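Pyruvate carboxylase protein (Rhizobium etli, PDB 2QF7) is a multidomain, biotin-dependent carboxylase-family protein that strings a biotin carboxylase unit, a TIM barrel, a conserved carboxylase domain and a biotin-carrier domain along one chain. Local coordinates at residues A[530-533]-A[534-538]; A[924-927]-A[928-931]; A[959-962]-A[963-967]. All coordinates share one frame; numbering follows the deposited sequence. Where two conformers were deposited one is given.

Contact 1. Residues A[530-533]-A[534-538]; sequences KQLL and DTLGP
Lys530 and Asp534 face each other one turn apart near the end of helix 529-536, their side chains slanting across one another. The lysine chain, bent about its CB-CG and CD-CE bonds, folds NZ back so that it meets Asp534 OD2 at 2.5 Å on the syn side of the carboxylate. That salt bridge is unusually short, and Lys530 has a second conformer, so its exact geometry is doubtful. A water also donates to Asp534 OD2 and is held by Gln531 NE2 at 3.2 Å; this amide nitrogen bonds to Pro623 O as well, and Gln531 OE1 accepts from Gly528 N.

Thr535 turns its hydroxyl back onto the helix backbone instead. With OG1 placed between backbone N and carbonyl carbon (chi1 59°), it donates to Gln531 O at 2.8 Å, while Thr535 N reaches Gln531 O from the opposite face of the carbonyl plane at 3.0 Å. On the buried flank Leu533 CD1 leans on the proline ring, 4.0 Å from Pro538 CB, and both residues pack against Leu687 at the start of barrel strand 687-691. Gly537 N closes the helix on Leu533 O at 2.8 Å, and the positive phi of Gly537 (87°) ends it before helix 538-547 begins. The double acceptance by Gln531 O, and probably also the Lys530-Asp534 pair, thus reinforces the helix end, while apolar packing secures the turn to the barrel.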
loop_
_atom_site.group_PDB
_atom_site.type_symbol
_atom_site.label_atom_id
_atom_site.label_comp_id
_atom_site.label_asym_id
_atom_site.label_seq_id
_atom_site.Cartn_x
_atom_site.Cartn_y
_atom_site.Cartn_z
ATOM N N LYS A 530 -3.643 55.383 14.287
ATOM C CA LYS A 530 -3.282 54.873 15.599
ATOM C C LYS A 530 -2.631 55.997 16.434
ATOM O O LYS A 530 -2.897 56.148 17.630
ATOM C CB LYS A 530 -2.332 53.682 15.449
ATOM C CG LYS A 530 -1.800 53.046 16.744
ATOM C CD LYS A 530 -2.894 52.582 17.718
ATOM C CE LYS A 530 -2.251 51.733 18.877
ATOM N NZ LYS A 530 -1.260 52.537 19.655
ATOM N N GLN A 531 -1.761 56.783 15.793
ATOM C CA GLN A 531 -1.043 57.825 16.524
ATOM C C GLN A 531 -1.981 58.995 16.877
ATOM O O GLN A 531 -1.805 59.611 17.932
ATOM C CB GLN A 531 0.203 58.306 15.745
ATOM C CG GLN A 531 1.418 57.348 15.892
ATOM C CD GLN A 531 1.164 56.011 15.141
ATOM O OE1 GLN A 531 0.707 55.995 13.989
ATOM N NE2 GLN A 531 1.399 54.919 15.820
ATOM N N LEU A 532 -2.945 59.289 16.011
ATOM C CA LEU A 532 -3.956 60.294 16.301
ATOM C C LEU A 532 -4.833 59.826 17.450
ATOM O O LEU A 532 -5.167 60.634 18.354
ATOM C CB LEU A 532 -4.816 60.624 15.091
ATOM C CG LEU A 532 -4.044 61.357 13.972
ATOM C CD1 LEU A 532 -5.016 61.661 12.877
ATOM C CD2 LEU A 532 -3.342 62.638 14.438
ATOM N N LEU A 533 -5.200 58.535 17.456
ATOM C CA LEU A 533 -6.015 58.060 18.613
ATOM C C LEU A 533 -5.210 58.214 19.904
ATOM O O LEU A 533 -5.713 58.707 20.931
ATOM C CB LEU A 533 -6.451 56.593 18.454
ATOM C CG LEU A 533 -7.249 56.021 19.661
ATOM C CD1 LEU A 533 -8.510 56.892 20.007
ATOM C CD2 LEU A 533 -7.678 54.610 19.332
ATOM N N ASP A 534 -3.978 57.732 19.872
ATOM C CA ASP A 534 -3.122 57.771 21.036
ATOM C C ASP A 534 -2.924 59.172 21.586
ATOM O O ASP A 534 -2.920 59.345 22.810
ATOM C CB ASP A 534 -1.763 57.130 20.758
ATOM C CG ASP A 534 -1.846 55.570 20.686
ATOM O OD1 ASP A 534 -2.934 54.997 20.980
ATOM O OD2 ASP A 534 -0.818 54.927 20.326
ATOM N N THR A 535 -2.797 60.163 20.700
ATOM C CA THR A 535 -2.458 61.530 21.120
ATOM C C THR A 535 -3.676 62.441 21.328
ATOM O O THR A 535 -3.592 63.416 22.040
ATOM C CB THR A 535 -1.500 62.210 20.131
ATOM O OG1 THR A 535 -2.123 62.257 18.841
ATOM C CG2 THR A 535 -0.117 61.484 20.068
ATOM N N LEU A 536 -4.795 62.130 20.692
ATOM C CA LEU A 536 -6.032 62.929 20.870
ATOM C C LEU A 536 -7.020 62.278 21.883
ATOM O O LEU A 536 -7.766 62.985 22.560
ATOM C CB LEU A 536 -6.751 63.140 19.527
ATOM C CG LEU A 536 -5.908 63.717 18.330
ATOM C CD1 LEU A 536 -6.797 63.781 17.041
ATOM C CD2 LEU A 536 -5.311 65.051 18.652
ATOM N N GLY A 537 -6.992 60.961 21.998
ATOM C CA GLY A 537 -7.995 60.256 22.803
ATOM C C GLY A 537 -9.215 59.977 21.921
ATOM O O GLY A 537 -9.401 60.645 20.851
ATOM N N PRO A 538 -10.075 59.018 22.345
ATOM C CA PRO A 538 -11.189 58.602 21.470
ATOM C C PRO A 538 -12.216 59.664 21.146
ATOM O O PRO A 538 -12.686 59.720 20.009
ATOM C CB PRO A 538 -11.849 57.412 22.224
ATOM C CG PRO A 538 -11.363 57.492 23.626
ATOM C CD PRO A 538 -10.022 58.226 23.596
HETATM O O HOH W 1 1.135 55.685 18.911
#

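Contact 2. Residues A[924-927]-A[928-931]; sequences SFPE and SVVS
Apolar contacts between Phe925, Pro926 and the two valines that follow build the start of helix 927-934. Pro926 and Val929 run alongside each other in the same direction, with the ring carbon Pro926 CD 3.9 Å from Val929 CG2. The other branch of this valine turns to the phenyl group: CG1, anti to the backbone N (chi1 174°), approaches Phe925 CD1 obliquely at 3.8 Å. Val930 offers CG2 to the root of the same aromatic side chain, 3.9 Å from Phe925 CB; this pairing of the residue before the N-cap with the fourth residue after it is a hydrophobic staple. Neighbouring helices add to this packing: Val898 and Met902 of helix 895-909 meet Val929, whereas Leu948 and Ala952 of helix 946-953 meet Phe925.

The hydrogen bonds are those of a helix start. Pro926 occupies the N-cap position, and its carbonyl oxygen takes Val930 N at 3.1 Å, nearly straight (163° at the hydrogen). A second approach to Pro926 O, by Val929 N, is weak. One residue later Ser931 N donates to Glu927 O at 2.9 Å.

The hydroxyls of Ser928 and Ser931 bond to other parts of the chain, Ser928 OG to Asp901 and Ser931 OG to Asp936. Proline at the cap brings no side-chain acceptor for the first backbone N-H groups. The carbonyls of Pro926 and Glu927 begin the i to i+4 bonding, the hydrophobic staple braces the first turn, and the serines tie it to acidic residues nearby.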
loop_
_atom_site.group_PDB
_atom_site.type_symbol
_atom_site.label_atom_id
_atom_site.label_comp_id
_atom_site.label_asym_id
_atom_site.label_seq_id
_atom_site.Cartn_x
_atom_site.Cartn_y
_atom_site.Cartn_z
ATOM N N SER A 924 -43.819 21.963 16.723
ATOM C CA SER A 924 -42.660 21.928 17.605
ATOM C C SER A 924 -41.660 22.944 17.099
ATOM O O SER A 924 -40.928 22.691 16.143
ATOM C CB SER A 924 -42.044 20.524 17.683
ATOM O OG SER A 924 -41.295 20.219 16.523
ATOM N N PHE A 925 -41.647 24.115 17.722
ATOM C CA PHE A 925 -40.815 25.221 17.232
ATOM C C PHE A 925 -39.338 24.917 17.397
ATOM O O PHE A 925 -38.974 24.189 18.296
ATOM C CB PHE A 925 -41.185 26.503 17.949
ATOM C CG PHE A 925 -42.503 27.084 17.505
ATOM C CD1 PHE A 925 -42.542 28.079 16.529
ATOM C CD2 PHE A 925 -43.699 26.661 18.083
ATOM C CE1 PHE A 925 -43.782 28.635 16.131
ATOM C CE2 PHE A 925 -44.933 27.200 17.683
ATOM C CZ PHE A 925 -44.962 28.199 16.702
ATOM N N PRO A 926 -38.484 25.432 16.501
ATOM C CA PRO A 926 -37.046 25.279 16.711
ATOM C C PRO A 926 -36.668 25.930 18.057
ATOM O O PRO A 926 -37.305 26.933 18.444
ATOM C CB PRO A 926 -36.436 26.078 15.544
ATOM C CG PRO A 926 -37.518 26.117 14.494
ATOM C CD PRO A 926 -38.806 26.163 15.260
ATOM N N GLU A 927 -35.674 25.372 18.754
ATOM C CA GLU A 927 -35.149 25.874 20.046
ATOM C C GLU A 927 -34.756 27.334 19.982
ATOM O O GLU A 927 -34.876 28.096 20.969
ATOM C CB GLU A 927 -33.882 25.079 20.423
ATOM C CG GLU A 927 -33.421 25.168 21.897
ATOM C CD GLU A 927 -32.533 26.377 22.236
ATOM O OE1 GLU A 927 -31.877 26.959 21.329
ATOM O OE2 GLU A 927 -32.488 26.738 23.442
ATOM N N SER A 928 -34.197 27.730 18.829
ATOM C CA SER A 928 -33.746 29.094 18.652
ATOM C C SER A 928 -34.940 30.053 18.661
ATOM O O SER A 928 -34.826 31.182 19.121
ATOM C CB SER A 928 -32.946 29.262 17.343
ATOM O OG SER A 928 -33.795 28.961 16.252
ATOM N N VAL A 929 -36.052 29.605 18.118
ATOM C CA VAL A 929 -37.291 30.368 18.076
ATOM C C VAL A 929 -37.914 30.497 19.458
ATOM O O VAL A 929 -38.309 31.607 19.856
ATOM C CB VAL A 929 -38.281 29.751 17.058
ATOM C CG1 VAL A 929 -39.635 30.451 17.115
ATOM C CG2 VAL A 929 -37.642 29.843 15.627
ATOM N N VAL A 930 -37.980 29.375 20.182
ATOM C CA VAL A 930 -38.506 29.376 21.547
ATOM C C VAL A 930 -37.688 30.354 22.389
ATOM O O VAL A 930 -38.259 31.174 23.075
ATOM C CB VAL A 930 -38.531 27.964 22.204
ATOM C CG1 VAL A 930 -39.073 28.042 23.669
ATOM C CG2 VAL A 930 -39.384 27.005 21.363
ATOM N N SER A 931 -36.365 30.259 22.300
ATOM C CA SER A 931 -35.464 31.079 23.103
ATOM C C SER A 931 -35.583 32.570 22.767
ATOM O O SER A 931 -35.556 33.410 23.661
ATOM C CB SER A 931 -34.036 30.574 22.912
ATOM O OG SER A 931 -33.101 31.510 23.374
#

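Contact 3. Residues A[959-962]-A[963-967]; sequences YTVR and PGSLL
A short 3-10 turn, residues 963-966, folds Pro963 and Leu966 back onto Tyr959 in the loop between helices 946-953 and 972-983. Leu966 sets CD1 over the middle of one face of the tyrosine ring, a CH-pi contact 3.6 Å from the Tyr959 ring centroid and only 8° off the ring normal. The two side chains run past each other in opposite directions, while Val961 crosses Leu966 at about a right angle, its CG2 3.9 Å from Leu966 CG. At the far end of the ring, Tyr959 OH rests 3.5 Å from Pro963 CB; a water donates both to this oxygen and to Pro963 O, and Asp936 is a further hydrogen-bond partner of the hydroxyl.

The 3-10 turn is started by Arg962 O, which accepts twice from one serine. Ser965 OG lies in the carbonyl plane, 2.6 Å from Arg962 O, whereas Ser965 N comes from above that plane at 3.0 Å. The arginine chain, bent at chi3 (63°), curls its guanidinium over the same turn, with Ser965 N and the carbonyl carbon of Gly964 beneath one face. Its NH1 forms a salt bridge to Asp644 on barrel helix 644-657.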
loop_
_atom_site.group_PDB
_atom_site.type_symbol
_atom_site.label_atom_id
_atom_site.label_comp_id
_atom_site.label_asym_id
_atom_site.label_seq_id
_atom_site.Cartn_x
_atom_site.Cartn_y
_atom_site.Cartn_z
ATOM N N TYR A 959 -39.707 36.762 29.380
ATOM C CA TYR A 959 -39.257 37.953 30.133
ATOM C C TYR A 959 -38.963 39.080 29.147
ATOM O O TYR A 959 -38.698 38.814 27.964
ATOM C CB TYR A 959 -38.053 37.649 31.012
ATOM C CG TYR A 959 -36.788 37.191 30.307
ATOM C CD1 TYR A 959 -35.830 38.136 29.862
ATOM C CD2 TYR A 959 -36.490 35.823 30.151
ATOM C CE1 TYR A 959 -34.647 37.737 29.238
ATOM C CE2 TYR A 959 -35.287 35.419 29.515
ATOM C CZ TYR A 959 -34.396 36.398 29.077
ATOM O OH TYR A 959 -33.223 36.047 28.532
ATOM N N THR A 960 -39.079 40.332 29.608
ATOM C CA THR A 960 -38.860 41.468 28.702
ATOM C C THR A 960 -37.657 42.334 29.123
ATOM O O THR A 960 -37.363 43.346 28.497
ATOM C CB THR A 960 -40.132 42.323 28.580
ATOM O OG1 THR A 960 -40.538 42.707 29.882
ATOM C CG2 THR A 960 -41.290 41.500 27.972
ATOM N N VAL A 961 -36.978 41.933 30.190
ATOM C CA VAL A 961 -35.759 42.632 30.619
ATOM C C VAL A 961 -34.522 42.218 29.812
ATOM O O VAL A 961 -34.557 41.239 29.055
ATOM C CB VAL A 961 -35.524 42.479 32.118
ATOM C CG1 VAL A 961 -36.801 42.945 32.900
ATOM C CG2 VAL A 961 -35.187 41.028 32.489
ATOM N N ARG A 962 -33.441 42.989 29.987
ATOM C CA ARG A 962 -32.152 42.739 29.365
ATOM C C ARG A 962 -31.691 41.370 29.839
ATOM O O ARG A 962 -31.628 41.148 31.030
ATOM C CB ARG A 962 -31.152 43.816 29.821
ATOM C CG ARG A 962 -29.800 43.753 29.161
ATOM C CD ARG A 962 -28.877 44.871 29.675
ATOM N NE ARG A 962 -28.552 44.817 31.104
ATOM C CZ ARG A 962 -27.544 44.107 31.622
ATOM N NH1 ARG A 962 -26.754 43.362 30.837
ATOM N NH2 ARG A 962 -27.321 44.147 32.926
ATOM N N PRO A 963 -31.392 40.447 28.900
ATOM C CA PRO A 963 -31.045 39.080 29.302
ATOM C C PRO A 963 -29.922 38.996 30.316
ATOM O O PRO A 963 -29.994 38.183 31.223
ATOM C CB PRO A 963 -30.632 38.403 27.980
ATOM C CG PRO A 963 -31.488 39.119 26.926
ATOM C CD PRO A 963 -31.451 40.590 27.427
ATOM N N GLY A 964 -28.910 39.845 30.167
ATOM C CA GLY A 964 -27.744 39.799 31.053
ATOM C C GLY A 964 -28.011 40.208 32.481
ATOM O O GLY A 964 -27.265 39.837 33.381
ATOM N N SER A 965 -29.101 40.945 32.692
ATOM C CA SER A 965 -29.539 41.362 34.042
ATOM C C SER A 965 -30.052 40.186 34.903
ATOM O O SER A 965 -30.224 40.310 36.141
ATOM C CB SER A 965 -30.618 42.435 33.904
ATOM O OG SER A 965 -31.891 41.875 33.563
ATOM N N LEU A 966 -30.311 39.047 34.239
ATOM C CA LEU A 966 -30.796 37.828 34.905
ATOM C C LEU A 966 -29.689 36.836 35.236
ATOM O O LEU A 966 -29.917 35.843 35.925
ATOM C CB LEU A 966 -31.861 37.145 34.046
ATOM C CG LEU A 966 -33.117 37.977 33.806
ATOM C CD1 LEU A 966 -34.121 37.204 32.981
ATOM C CD2 LEU A 966 -33.760 38.422 35.138
ATOM N N LEU A 967 -28.484 37.124 34.755
ATOM C CA LEU A 967 -27.353 36.222 34.922
ATOM C C LEU A 967 -26.557 36.833 36.033
ATOM O O LEU A 967 -26.502 38.053 36.123
ATOM C CB LEU A 967 -26.512 36.220 33.650
ATOM C CG LEU A 967 -26.877 35.253 32.530
ATOM C CD1 LEU A 967 -28.314 34.747 32.518
ATOM C CD2 LEU A 967 -26.462 35.856 31.202
HETATM O O HOH W 2 -30.967 35.764 30.585
#

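Overall arrangement
The three contacts follow one another along the chain without touching. Contact 1 packs beside residues just before or at the start of barrel strands, such as Asp660, His724 and Leu687, and the side chain of Leu532 is about 12 Å from a bound magnesium ion. Contact 3 meets segments that follow barrel strands, among them Asn641 and Asp644, so the two contacts address opposite ends of the barrel, with centres 36 Å apart. Contacts 2 and 3 share the conserved carboxylase domain, their nearest atoms about 6 Å apart. Asp936 connects them: one carboxylate oxygen bonds Ser931 of contact 2, the other Tyr959 of contact 3. Contact 2 lies farther from contact 1, at 46 Å between centres.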